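Local structure of tRNA threonylcarbamoyladenosine dehydratase (Escherichia coli, 4D79) at residues B[33-38]-B[43-48]; B[39-44]-B[150-155]; B[52-57]-B[255-260]; B[91-96]-B[100-105]. The protein catalyses the ATP-dependent dehydration of threonylcarbamoyladenosine at position 37 of tRNAs reading codons that begin with adenine, giving its cyclic form. All coordinates share one frame; numbering follows the deposited sequence. Where two conformers were deposited one is given.

Interaction 1. Residues B[33-38]-B[43-48]; sequences ICVVGI and SWAAEA. With ATP (adenosine-5'-triphosphate), chain K.
Ile38 and Ser43 meet at the mouth of the turn between segment 33-38, a strand as far as Val36, and the helical segment 43-48. The methyl CG2 of Ile38 rests against CA and CB of Ser43, 4.0 Å from the CB; with CG1 anti to the carbonyl carbon (chi1 -50°) and CG2 anti to the backbone N, this short branch is the one turned to the serine. Ser43 OG is hydrogen-bonded to Gly39 O and to the backbone N of Ile74. Deeper in, Val35 points at the helix: CG1 comes within 4.5 Å of Ala45 CB, and CG2 lies 4.4 Å from Ala46 CA. Small alanines on this helix face let strand and helix lie close, with 6.6 Å between the CA atoms of Val35 and Ala46. This is the first strand-turn-helix of a Rossmann-type nucleotide fold, and Gly37 begins its glycine-rich GxGxxG sequence. Gly37, with a positive phi of 93°, passes close to the nucleotide, its N 3.6 Å from adenine N3 of ATP. Val36, alternating to the other side of the strand, sends CG1, anti to its own N (chi1 -172°), to within 3.5 Å of adenine C2 of ATP.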
loop_
_atom_site.group_PDB
_atom_site.type_symbol
_atom_site.label_atom_id
_atom_site.label_comp_id
_atom_site.label_asym_id
_atom_site.label_seq_id
_atom_site.Cartn_x
_atom_site.Cartn_y
_atom_site.Cartn_z
ATOM N N ILE B 33 16.703 10.126 -1.049
ATOM C CA ILE B 33 15.509 10.296 -1.871
ATOM C C ILE B 33 14.607 11.351 -1.247
ATOM O O ILE B 33 14.454 11.425 -0.024
ATOM C CB ILE B 33 14.791 8.950 -2.085
ATOM C CG1 ILE B 33 15.715 8.065 -2.925
ATOM C CG2 ILE B 33 13.414 9.154 -2.765
ATOM C CD1 ILE B 33 15.184 6.710 -3.256
ATOM N N CYS B 34 14.079 12.212 -2.103
ATOM C CA CYS B 34 13.220 13.314 -1.715
ATOM C C CYS B 34 11.792 12.961 -2.088
ATOM O O CYS B 34 11.528 12.589 -3.236
ATOM C CB CYS B 34 13.675 14.596 -2.428
ATOM S SG CYS B 34 12.753 16.057 -1.969
ATOM N N VAL B 35 10.882 13.068 -1.126
ATOM C CA VAL B 35 9.444 12.925 -1.374
ATOM C C VAL B 35 8.825 14.302 -1.226
ATOM O O VAL B 35 8.952 14.949 -0.177
ATOM C CB VAL B 35 8.780 11.909 -0.435
ATOM C CG1 VAL B 35 7.343 11.730 -0.812
ATOM C CG2 VAL B 35 9.537 10.600 -0.508
ATOM N N VAL B 36 8.203 14.775 -2.291
ATOM C CA VAL B 36 7.580 16.094 -2.296
ATOM C C VAL B 36 6.079 15.873 -2.225
ATOM O O VAL B 36 5.469 15.334 -3.158
ATOM C CB VAL B 36 7.949 16.942 -3.523
ATOM C CG1 VAL B 36 7.419 18.352 -3.339
ATOM C CG2 VAL B 36 9.435 16.995 -3.761
ATOM N N GLY B 37 5.484 16.324 -1.135
ATOM C CA GLY B 37 4.073 16.074 -0.897
ATOM C C GLY B 37 3.864 14.813 -0.072
ATOM O O GLY B 37 4.038 13.706 -0.571
ATOM N N ILE B 38 3.482 14.974 1.191
ATOM C CA ILE B 38 3.359 13.864 2.131
ATOM C C ILE B 38 1.866 13.602 2.380
ATOM O O ILE B 38 1.396 13.530 3.526
ATOM C CB ILE B 38 4.149 14.184 3.420
ATOM C CG1 ILE B 38 5.572 14.641 3.079
ATOM C CG2 ILE B 38 4.225 12.980 4.347
ATOM C CD1 ILE B 38 6.327 13.669 2.202
ATOM N N SER B 43 2.781 10.012 1.588
ATOM C CA SER B 43 3.021 9.487 2.937
ATOM C C SER B 43 3.360 8.006 2.879
ATOM O O SER B 43 4.277 7.547 3.578
ATOM C CB SER B 43 1.822 9.764 3.849
ATOM O OG SER B 43 0.681 9.018 3.472
ATOM N N TRP B 44 2.689 7.260 1.994
ATOM C CA TRP B 44 3.002 5.851 1.809
ATOM C C TRP B 44 4.307 5.656 1.048
ATOM O O TRP B 44 5.040 4.711 1.338
ATOM C CB TRP B 44 1.861 5.119 1.085
ATOM C CG TRP B 44 0.580 5.375 1.719
ATOM C CD1 TRP B 44 -0.266 6.369 1.403
ATOM C CD2 TRP B 44 -0.022 4.665 2.822
ATOM N NE1 TRP B 44 -1.358 6.334 2.199
ATOM C CE2 TRP B 44 -1.249 5.299 3.085
ATOM C CE3 TRP B 44 0.345 3.549 3.580
ATOM C CZ2 TRP B 44 -2.102 4.886 4.094
ATOM C CZ3 TRP B 44 -0.509 3.116 4.573
ATOM C CH2 TRP B 44 -1.717 3.784 4.829
ATOM N N ALA B 45 4.636 6.533 0.089
ATOM C CA ALA B 45 5.948 6.434 -0.533
ATOM C C ALA B 45 7.041 6.571 0.528
ATOM O O ALA B 45 8.033 5.828 0.531
ATOM C CB ALA B 45 6.091 7.493 -1.631
ATOM N N ALA B 46 6.873 7.528 1.439
ATOM C CA ALA B 46 7.884 7.758 2.454
ATOM C C ALA B 46 8.033 6.541 3.349
ATOM O O ALA B 46 9.162 6.141 3.685
ATOM C CB ALA B 46 7.528 9.006 3.267
ATOM N N GLU B 47 6.894 5.942 3.733
ATOM C CA GLU B 47 6.875 4.702 4.497
ATOM C C GLU B 47 7.645 3.606 3.774
ATOM O O GLU B 47 8.499 2.930 4.356
ATOM C CB GLU B 47 5.425 4.266 4.748
ATOM C CG GLU B 47 5.261 2.959 5.518
ATOM C CD GLU B 47 5.268 3.148 7.018
ATOM O OE1 GLU B 47 5.425 4.311 7.458
ATOM O OE2 GLU B 47 5.077 2.138 7.752
ATOM N N ALA B 48 7.359 3.420 2.499
ATOM C CA ALA B 48 7.996 2.348 1.749
ATOM C C ALA B 48 9.513 2.558 1.620
ATOM O O ALA B 48 10.291 1.585 1.676
ATOM C CB ALA B 48 7.352 2.252 0.376
HETATM P PG ATP K . -6.792 18.216 1.453
HETATM O O1G ATP K . -8.258 17.925 1.668
HETATM O O2G ATP K . -6.055 18.664 2.693
HETATM O O3G ATP K . -6.503 19.010 0.201
HETATM P PB ATP K . -4.638 16.510 0.738
HETATM O O1B ATP K . -4.211 17.540 -0.285
HETATM O O2B ATP K . -3.806 16.216 1.974
HETATM O O3B ATP K . -6.174 16.763 1.156
HETATM P PA ATP K . -3.776 14.511 -1.050
HETATM O O1A ATP K . -4.139 15.114 -2.403
HETATM O O2A ATP K . -3.858 13.018 -0.871
HETATM O O3A ATP K . -4.837 15.107 -0.009
HETATM O "O5'" ATP K . -2.326 15.044 -0.542
HETATM C "C5'" ATP K . -1.478 15.935 -1.293
HETATM C "C4'" ATP K . -0.246 16.466 -0.548
HETATM O "O4'" ATP K . 0.693 17.168 -1.422
HETATM C "C3'" ATP K . -0.617 17.459 0.548
HETATM O "O3'" ATP K . -0.103 17.058 1.829
HETATM C "C2'" ATP K . 0.026 18.759 0.104
HETATM O "O2'" ATP K . 0.405 19.578 1.200
HETATM C "C1'" ATP K . 1.228 18.321 -0.718
HETATM N N9 ATP K . 1.761 19.460 -1.529
HETATM C C8 ATP K . 0.978 20.227 -2.331
HETATM N N7 ATP K . 1.681 21.211 -2.951
HETATM C C5 ATP K . 2.945 21.089 -2.538
HETATM C C6 ATP K . 4.183 21.818 -2.842
HETATM N N6 ATP K . 4.135 22.857 -3.677
HETATM N N1 ATP K . 5.323 21.448 -2.254
HETATM C C2 ATP K . 5.354 20.413 -1.384
HETATM N N3 ATP K . 4.255 19.697 -1.058
HETATM C C4 ATP K . 3.022 19.961 -1.596
#

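Interaction 2. Residues B[39-44]-B[150-155]; sequences GGVGSW and VTTGGA. With ATP (adenosine-5'-triphosphate), chain K.
Val41 and Thr152 point at each other tip to tip, CG1 of the valine standing 3.9 Å from CG2 of the threonine. The second branch of Val41 goes to another partner: CG2 lies 3.9 Å from Ala155 CB, so the forked side chain touches both the end of the strand and the loop that follows it. With chi1 of 173°, Val41 CG1 is anti to the backbone N and CG2 anti to the carbonyl carbon, which spreads the two methyls over the two partners. Thr152 holds its OG1 between its own N and carbonyl carbon (chi1 53°); that hydroxyl is hydrogen-bonded to Asp127 O, and the methyl makes the closest approach to the valine. The contact is mainly apolar, while the backbone beside Val41 works on the nucleotide. Gly40 N donates to O2A of the ATP alpha-phosphate at 2.7 Å, with a bent angle of 137°, and Gly39 CA lies 3.4 Å from ATP O5', a close backbone approach consistent with a Rossmann-type glycine-rich turn. Gly39 O is gripped from opposite faces of its plane by Ser43 N and by Ser43 OG, the latter at 2.7 Å, which ties the turn to helix 42-51. Thr152 also packs on Val204 of strand 202-206, and Ala155 on Thr245 and Phe248 of helix 242-266, so the contact lies between the phosphate-binding turn, the sheet and that long C-terminal helix.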
loop_
_atom_site.group_PDB
_atom_site.type_symbol
_atom_site.label_atom_id
_atom_site.label_comp_id
_atom_site.label_asym_id
_atom_site.label_seq_id
_atom_site.Cartn_x
_atom_site.Cartn_y
_atom_site.Cartn_z
ATOM N N GLY B 39 1.122 13.373 1.305
ATOM C CA GLY B 39 -0.312 13.162 1.427
ATOM C C GLY B 39 -0.759 11.751 1.096
ATOM O O GLY B 39 -0.143 10.757 1.519
ATOM N N GLY B 40 -1.851 11.672 0.332
ATOM C CA GLY B 40 -2.483 10.399 0.042
ATOM C C GLY B 40 -1.564 9.448 -0.693
ATOM O O GLY B 40 -1.648 8.228 -0.511
ATOM N N VAL B 41 -0.654 9.990 -1.491
ATOM C CA VAL B 41 0.361 9.195 -2.187
ATOM C C VAL B 41 1.704 9.254 -1.473
ATOM O O VAL B 41 2.328 8.220 -1.208
ATOM C CB VAL B 41 0.483 9.655 -3.656
ATOM C CG1 VAL B 41 1.636 8.979 -4.335
ATOM C CG2 VAL B 41 -0.767 9.356 -4.383
ATOM N N GLY B 42 2.167 10.458 -1.138
ATOM C CA GLY B 42 3.537 10.615 -0.670
ATOM C C GLY B 42 3.799 10.041 0.718
ATOM O O GLY B 42 4.932 9.647 1.015
ATOM N N SER B 43 2.781 10.012 1.588
ATOM C CA SER B 43 3.021 9.487 2.937
ATOM C C SER B 43 3.360 8.006 2.879
ATOM O O SER B 43 4.277 7.547 3.578
ATOM C CB SER B 43 1.822 9.764 3.849
ATOM O OG SER B 43 0.681 9.018 3.472
ATOM N N TRP B 44 2.689 7.260 1.994
ATOM C CA TRP B 44 3.002 5.851 1.809
ATOM C C TRP B 44 4.307 5.656 1.048
ATOM O O TRP B 44 5.040 4.711 1.338
ATOM C CB TRP B 44 1.861 5.119 1.085
ATOM C CG TRP B 44 0.580 5.375 1.719
ATOM C CD1 TRP B 44 -0.266 6.369 1.403
ATOM C CD2 TRP B 44 -0.022 4.665 2.822
ATOM N NE1 TRP B 44 -1.358 6.334 2.199
ATOM C CE2 TRP B 44 -1.249 5.299 3.085
ATOM C CE3 TRP B 44 0.345 3.549 3.580
ATOM C CZ2 TRP B 44 -2.102 4.886 4.094
ATOM C CZ3 TRP B 44 -0.509 3.116 4.573
ATOM C CH2 TRP B 44 -1.717 3.784 4.829
ATOM N N VAL B 150 10.196 10.455 -10.481
ATOM C CA VAL B 150 8.959 9.773 -10.837
ATOM C C VAL B 150 7.815 10.613 -10.302
ATOM O O VAL B 150 7.843 11.067 -9.155
ATOM C CB VAL B 150 8.906 8.312 -10.342
ATOM C CG1 VAL B 150 9.145 8.171 -8.839
ATOM C CG2 VAL B 150 7.564 7.669 -10.767
ATOM N N THR B 151 6.843 10.892 -11.159
ATOM C CA THR B 151 5.697 11.679 -10.757
ATOM C C THR B 151 4.481 10.763 -10.696
ATOM O O THR B 151 4.506 9.616 -11.144
ATOM C CB THR B 151 5.453 12.870 -11.707
ATOM O OG1 THR B 151 4.414 13.726 -11.180
ATOM C CG2 THR B 151 5.033 12.398 -13.089
ATOM N N THR B 152 3.433 11.278 -10.084
ATOM C CA THR B 152 2.212 10.531 -9.870
ATOM C C THR B 152 1.065 11.383 -10.371
ATOM O O THR B 152 1.026 12.588 -10.117
ATOM C CB THR B 152 2.036 10.143 -8.384
ATOM O OG1 THR B 152 2.159 11.305 -7.557
ATOM C CG2 THR B 152 3.107 9.130 -7.934
ATOM N N GLY B 153 0.155 10.773 -11.117
ATOM C CA GLY B 153 -1.053 11.461 -11.507
ATOM C C GLY B 153 -2.039 11.482 -10.352
ATOM O O GLY B 153 -1.700 11.231 -9.194
ATOM N N GLY B 154 -3.298 11.742 -10.683
ATOM C CA GLY B 154 -4.323 11.806 -9.664
ATOM C C GLY B 154 -4.700 10.403 -9.230
ATOM O O GLY B 154 -4.988 9.537 -10.060
ATOM N N ALA B 155 -4.668 10.169 -7.923
ATOM C CA ALA B 155 -5.028 8.875 -7.367
ATOM C C ALA B 155 -6.453 8.883 -6.828
ATOM O O ALA B 155 -6.981 7.821 -6.467
ATOM C CB ALA B 155 -4.048 8.488 -6.248
HETATM P PG ATP K . -6.792 18.216 1.453
HETATM O O1G ATP K . -8.258 17.925 1.668
HETATM O O2G ATP K . -6.055 18.664 2.693
HETATM O O3G ATP K . -6.503 19.010 0.201
HETATM P PB ATP K . -4.638 16.510 0.738
HETATM O O1B ATP K . -4.211 17.540 -0.285
HETATM O O2B ATP K . -3.806 16.216 1.974
HETATM O O3B ATP K . -6.174 16.763 1.156
HETATM P PA ATP K . -3.776 14.511 -1.050
HETATM O O1A ATP K . -4.139 15.114 -2.403
HETATM O O2A ATP K . -3.858 13.018 -0.871
HETATM O O3A ATP K . -4.837 15.107 -0.009
HETATM O "O5'" ATP K . -2.326 15.044 -0.542
HETATM C "C5'" ATP K . -1.478 15.935 -1.293
HETATM C "C4'" ATP K . -0.246 16.466 -0.548
HETATM O "O4'" ATP K . 0.693 17.168 -1.422
HETATM C "C3'" ATP K . -0.617 17.459 0.548
HETATM O "O3'" ATP K . -0.103 17.058 1.829
HETATM C "C2'" ATP K . 0.026 18.759 0.104
HETATM O "O2'" ATP K . 0.405 19.578 1.200
HETATM C "C1'" ATP K . 1.228 18.321 -0.718
HETATM N N9 ATP K . 1.761 19.460 -1.529
HETATM C C8 ATP K . 0.978 20.227 -2.331
HETATM N N7 ATP K . 1.681 21.211 -2.951
HETATM C C5 ATP K . 2.945 21.089 -2.538
HETATM C C6 ATP K . 4.183 21.818 -2.842
HETATM N N6 ATP K . 4.135 22.857 -3.677
HETATM N N1 ATP K . 5.323 21.448 -2.254
HETATM C C2 ATP K . 5.354 20.413 -1.384
HETATM N N3 ATP K . 4.255 19.697 -1.058
HETATM C C4 ATP K . 3.022 19.961 -1.596
#

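Interaction 3. Residues B[52-57]-B[255-260]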
loop_
_atom_site.group_PDB
_atom_site.type_symbol
_atom_site.label_atom_id
_atom_site.label_comp_id
_atom_site.label_asym_id
_atom_site.label_seq_id
_atom_site.Cartn_x
_atom_site.Cartn_y
_atom_site.Cartn_z
ATOM N N THR B 52 12.419 -0.018 3.117
ATOM C CA THR B 52 13.300 -0.692 2.179
ATOM C C THR B 52 14.755 -0.256 2.358
ATOM O O THR B 52 15.579 -0.448 1.462
ATOM C CB THR B 52 12.803 -0.484 0.749
ATOM O OG1 THR B 52 11.365 -0.642 0.692
ATOM C CG2 THR B 52 13.388 -1.478 -0.195
ATOM N N GLY B 53 15.099 0.297 3.519
ATOM C CA GLY B 53 16.486 0.552 3.821
ATOM C C GLY B 53 17.088 1.753 3.128
ATOM O O GLY B 53 18.301 1.804 2.992
ATOM N N ILE B 54 16.278 2.712 2.677
ATOM C CA ILE B 54 16.809 3.969 2.134
ATOM C C ILE B 54 17.449 4.779 3.258
ATOM O O ILE B 54 16.844 5.014 4.305
ATOM C CB ILE B 54 15.701 4.747 1.407
ATOM C CG1 ILE B 54 15.237 3.962 0.173
ATOM C CG2 ILE B 54 16.166 6.103 1.023
ATOM C CD1 ILE B 54 16.259 3.890 -0.960
ATOM N N GLY B 55 18.694 5.210 3.044
ATOM C CA GLY B 55 19.496 5.722 4.152
ATOM C C GLY B 55 19.280 7.169 4.499
ATOM O O GLY B 55 19.565 7.573 5.636
ATOM N N ALA B 56 18.747 7.950 3.568
ATOM C CA ALA B 56 18.466 9.357 3.801
ATOM C C ALA B 56 17.204 9.701 3.037
ATOM O O ALA B 56 17.045 9.331 1.868
ATOM C CB ALA B 56 19.604 10.284 3.363
ATOM N N ILE B 57 16.300 10.383 3.706
ATOM C CA ILE B 57 15.024 10.742 3.125
ATOM C C ILE B 57 14.773 12.201 3.452
ATOM O O ILE B 57 14.891 12.607 4.612
ATOM C CB ILE B 57 13.877 9.848 3.665
ATOM C CG1 ILE B 57 14.121 8.388 3.266
ATOM C CG2 ILE B 57 12.527 10.319 3.146
ATOM C CD1 ILE B 57 13.210 7.383 4.003
ATOM N N HIS B 255 9.366 1.574 -8.835
ATOM C CA HIS B 255 9.915 2.041 -10.102
ATOM C C HIS B 255 11.258 2.737 -9.881
ATOM O O HIS B 255 12.240 2.468 -10.588
ATOM C CB HIS B 255 8.917 2.984 -10.769
ATOM C CG HIS B 255 9.370 3.502 -12.101
ATOM N ND1 HIS B 255 9.257 2.775 -13.267
ATOM C CD2 HIS B 255 9.974 4.665 -12.442
ATOM C CE1 HIS B 255 9.721 3.485 -14.276
ATOM N NE2 HIS B 255 10.179 4.629 -13.803
ATOM N N ALA B 256 11.326 3.635 -8.890
ATOM C CA ALA B 256 12.564 4.365 -8.615
ATOM C C ALA B 256 13.685 3.409 -8.228
ATOM O O ALA B 256 14.819 3.517 -8.720
ATOM C CB ALA B 256 12.322 5.393 -7.500
ATOM N N LEU B 257 13.390 2.452 -7.348
ATOM C CA LEU B 257 14.421 1.502 -6.913
ATOM C C LEU B 257 14.913 0.649 -8.064
ATOM O O LEU B 257 16.120 0.383 -8.173
ATOM C CB LEU B 257 13.925 0.617 -5.792
ATOM C CG LEU B 257 13.549 1.299 -4.481
ATOM C CD1 LEU B 257 13.195 0.294 -3.415
ATOM C CD2 LEU B 257 14.650 2.190 -3.980
ATOM N N LYS B 258 14.003 0.241 -8.948
ATOM C CA LYS B 258 14.421 -0.506 -10.127
ATOM C C LYS B 258 15.335 0.315 -11.026
ATOM O O LYS B 258 16.331 -0.194 -11.563
ATOM C CB LYS B 258 13.203 -0.969 -10.882
ATOM C CG LYS B 258 13.505 -1.606 -12.202
ATOM C CD LYS B 258 12.208 -2.046 -12.848
ATOM C CE LYS B 258 11.409 -0.834 -13.307
ATOM N NZ LYS B 258 10.302 -1.223 -14.221
ATOM N N LYS B 259 14.956 1.557 -11.286
ATOM C CA LYS B 259 15.790 2.405 -12.135
ATOM C C LYS B 259 17.149 2.680 -11.495
ATOM O O LYS B 259 18.158 2.737 -12.201
ATOM C CB LYS B 259 15.039 3.689 -12.458
ATOM C CG LYS B 259 13.839 3.468 -13.295
ATOM C CD LYS B 259 14.165 2.829 -14.618
ATOM C CE LYS B 259 12.908 2.504 -15.417
ATOM N NZ LYS B 259 13.289 1.828 -16.685
ATOM N N MET B 260 17.206 2.849 -10.163
ATOM C CA MET B 260 18.492 3.040 -9.486
ATOM C C MET B 260 19.368 1.799 -9.615
ATOM O O MET B 260 20.576 1.896 -9.861
ATOM C CB MET B 260 18.269 3.365 -8.012
ATOM C CG MET B 260 17.624 4.656 -7.780
ATOM S SD MET B 260 17.013 4.839 -6.095
ATOM C CE MET B 260 18.568 4.761 -5.245
#
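Leu257 reaches from the helix of residues 255-260 toward segment 52-57, the turn that leads into strand 56-60, and carries the contact with its two methyl groups. Its CB leaves the helix toward the turn, and the chi1 of -63° places CG anti to the carbonyl carbon and beside the backbone N. Neither CB nor CG has an atom of the turn within van der Waals distance; they serve as the stem. At CG the chain forks. CD1 continues the extended line (chi2 -175°) and meets Thr52 CG2 at 3.7 Å, the two side chains approaching tip to tip. CD2 of Leu257 lies 3.8 Å from Ile54 CD1, and here the two side chains cross at a slant. Thr52 can offer a methyl because its hydroxyl is turned back to the end of the preceding helix 42-51, where OG1 is hydrogen-bonded to Ala48 O. Between these two partners, Gly53, with a positive phi of 76°, is the C-prime residue of a Schellman motif that ends helix 42-51: Gly53 N bonds to Ala50 O and Ile54 N to Leu49 O. With the helix ended in this way, Thr52 and Ile54, on either side of Gly53 in sequence, both meet the same leucine. The helix segment overlaps the end of a predicted transmembrane stretch, yet here it packs within the soluble fold. Around it, Ile54 also touches Leu49 of helix 42-51 and Ile33 of strand 32-36, and Thr52 and Leu257 both pack on Met243 of the second subunit. Through Leu257, helix 242-266 lies against the turn leading into strand 56-60.

Interaction 4. Residues B[91-96]-B[100-105]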
loop_
_atom_site.group_PDB
_atom_site.type_symbol
_atom_site.label_atom_id
_atom_site.label_comp_id
_atom_site.label_asym_id
_atom_site.label_seq_id
_atom_site.Cartn_x
_atom_site.Cartn_y
_atom_site.Cartn_z
ATOM N N GLU B 91 9.109 11.614 12.303
ATOM C CA GLU B 91 9.223 10.900 13.570
ATOM C C GLU B 91 8.897 9.426 13.400
ATOM O O GLU B 91 9.496 8.561 14.058
ATOM C CB GLU B 91 8.305 11.517 14.624
ATOM C CG GLU B 91 8.533 10.900 15.984
ATOM C CD GLU B 91 9.977 11.054 16.446
ATOM O OE1 GLU B 91 10.630 12.053 16.053
ATOM O OE2 GLU B 91 10.471 10.151 17.156
ATOM N N ARG B 92 7.918 9.118 12.552
ATOM C CA ARG B 92 7.615 7.730 12.259
ATOM C C ARG B 92 8.793 7.033 11.587
ATOM O O ARG B 92 9.118 5.886 11.929
ATOM C CB ARG B 92 6.378 7.656 11.380
ATOM C CG ARG B 92 5.930 6.251 11.146
ATOM C CD ARG B 92 4.594 6.197 10.398
ATOM N NE ARG B 92 4.409 4.857 9.893
ATOM C CZ ARG B 92 3.942 3.850 10.623
ATOM N NH1 ARG B 92 3.569 4.049 11.890
ATOM N NH2 ARG B 92 3.873 2.644 10.084
ATOM N N ILE B 93 9.432 7.699 10.618
ATOM C CA ILE B 93 10.568 7.091 9.925
ATOM C C ILE B 93 11.691 6.790 10.909
ATOM O O ILE B 93 12.355 5.747 10.811
ATOM C CB ILE B 93 11.033 7.988 8.763
ATOM C CG1 ILE B 93 9.970 7.943 7.658
ATOM C CG2 ILE B 93 12.401 7.533 8.259
ATOM C CD1 ILE B 93 10.176 8.940 6.565
ATOM N N ARG B 94 11.890 7.670 11.899
ATOM C CA ARG B 94 12.920 7.455 12.920
ATOM C C ARG B 94 12.596 6.259 13.810
ATOM O O ARG B 94 13.509 5.655 14.392
ATOM C CB ARG B 94 13.089 8.721 13.771
ATOM C CG ARG B 94 13.618 9.919 12.955
ATOM C CD ARG B 94 13.888 11.169 13.772
ATOM N NE ARG B 94 14.138 12.313 12.884
ATOM C CZ ARG B 94 13.366 13.393 12.778
ATOM N NH1 ARG B 94 12.277 13.516 13.525
ATOM N NH2 ARG B 94 13.699 14.366 11.927
ATOM N N GLN B 95 11.307 5.916 13.951
ATOM C CA GLN B 95 10.899 4.701 14.655
ATOM C C GLN B 95 11.081 3.463 13.794
ATOM O O GLN B 95 11.355 2.377 14.324
ATOM C CB GLN B 95 9.436 4.821 15.103
ATOM C CG GLN B 95 9.310 5.664 16.337
ATOM C CD GLN B 95 9.595 4.832 17.583
ATOM O OE1 GLN B 95 9.077 3.712 17.747
ATOM N NE2 GLN B 95 10.448 5.346 18.436
ATOM N N ILE B 96 10.947 3.614 12.481
ATOM C CA ILE B 96 11.164 2.504 11.571
ATOM C C ILE B 96 12.639 2.166 11.507
ATOM O O ILE B 96 13.033 1.003 11.654
ATOM C CB ILE B 96 10.606 2.824 10.180
ATOM C CG1 ILE B 96 9.051 2.845 10.239
ATOM C CG2 ILE B 96 11.082 1.782 9.154
ATOM C CD1 ILE B 96 8.389 3.311 8.958
ATOM N N CYS B 100 18.248 6.075 9.882
ATOM C CA CYS B 100 17.930 6.818 8.663
ATOM C C CYS B 100 18.120 8.316 8.912
ATOM O O CYS B 100 17.709 8.846 9.945
ATOM C CB CYS B 100 16.499 6.530 8.224
ATOM S SG CYS B 100 15.986 7.410 6.694
ATOM N N ARG B 101 18.752 9.008 7.976
ATOM C CA ARG B 101 18.926 10.463 8.094
ATOM C C ARG B 101 17.733 11.155 7.440
ATOM O O ARG B 101 17.601 11.159 6.217
ATOM C CB ARG B 101 20.251 10.909 7.475
ATOM C CG ARG B 101 20.461 12.410 7.414
ATOM C CD ARG B 101 21.934 12.754 7.083
ATOM N NE ARG B 101 22.317 12.310 5.742
ATOM C CZ ARG B 101 22.045 12.967 4.616
ATOM N NH1 ARG B 101 21.371 14.109 4.646
ATOM N NH2 ARG B 101 22.442 12.473 3.451
ATOM N N VAL B 102 16.862 11.731 8.252
ATOM C CA VAL B 102 15.612 12.307 7.784
ATOM C C VAL B 102 15.689 13.824 7.843
ATOM O O VAL B 102 15.991 14.395 8.890
ATOM C CB VAL B 102 14.419 11.824 8.613
ATOM C CG1 VAL B 102 13.149 12.334 7.977
ATOM C CG2 VAL B 102 14.417 10.323 8.696
ATOM N N THR B 103 15.352 14.468 6.742
ATOM C CA THR B 103 15.337 15.931 6.672
ATOM C C THR B 103 13.913 16.367 6.380
ATOM O O THR B 103 13.249 15.794 5.508
ATOM C CB THR B 103 16.287 16.438 5.590
ATOM O OG1 THR B 103 17.604 15.939 5.850
ATOM C CG2 THR B 103 16.281 18.011 5.513
ATOM N N VAL B 104 13.436 17.358 7.131
ATOM C CA VAL B 104 12.125 17.959 6.916
ATOM C C VAL B 104 12.346 19.332 6.322
ATOM O O VAL B 104 13.100 20.129 6.880
ATOM C CB VAL B 104 11.329 18.058 8.232
ATOM C CG1 VAL B 104 10.096 18.922 8.079
ATOM C CG2 VAL B 104 10.972 16.656 8.718
ATOM N N VAL B 105 11.700 19.585 5.188
ATOM C CA VAL B 105 11.553 20.908 4.592
ATOM C C VAL B 105 10.103 21.337 4.787
ATOM O O VAL B 105 9.186 20.827 4.118
ATOM C CB VAL B 105 11.927 20.894 3.111
ATOM C CG1 VAL B 105 11.740 22.303 2.473
ATOM C CG2 VAL B 105 13.350 20.439 2.958
HETATM O O HOH W 1 17.172 11.777 11.224
#
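Val102, Arg94 and Ile93 bury most of the surface between the helix of residues 91-96 and segment 100-105, made of Cys100 and strand 101-105. Val102 points at the helix, and its side chain and that of Ile93 are set at an angle to each other, the two CG2 methyls being only 3.5 Å apart, tighter than normal carbon-carbon contact. In Ile93, chi1 of -71° sets CG1 beside the backbone N and anti to the carbonyl carbon, which leaves CG2 anti to the N and directed to the strand; the same methyl also lies 3.9 Å from Cys100 SG. Arg94 works at the margin. Its chain, extended from CG to NE, runs out beside the valine until NH2 comes 3.8 Å from Val102 O, near the guanidinium plane but without a hydrogen bond. A water in that plane mediates instead: it accepts from Val102 N at 3.0 Å, donates to Cys100 O at 3.2 Å, and receives a weak bond from Arg94 NE. The guanidinium is further steadied by a weak salt bridge within the helix, Arg94 NH1 to Glu91 OE1 at 3.4 Å. An apolar core with a hydrated, charged margin thus joins the helix to the strand that follows it after a short turn. Strand 101-105 is the outermost strand of the chain's sheet on this side and pairs with strand 56-60, where Cys100 packs on Ile57; from helix 85-96, Ile93 also touches Ala50 of helix 42-51, and Arg92 NH2 is hydrogen-bonded to Ile74 O of the second subunit.

Overall arrangement
From the N terminus, interaction 1 closes the short turn from strand 32-36 into helix 42-51. Interaction 2 opens in that same turn, shares Ser43 and Trp44 with it, and closes over a hundred residues later on strand 149-152; both contacts touch ATP. Interaction 3 opens where helix 42-51 ends and closes near the C terminus, so it crosses interaction 2. Interaction 4, a local helix-to-strand closure, nests inside the loops of both. Probable backbone hydrogen bonds join Gly55 and Ile57 to Arg101 and Thr103, and Ala56 to Ile33, while the Glu47-Arg92 salt bridge links interactions 1 and 4. Together they tie the sheet to helices 42-51, 85-96 and 242-266.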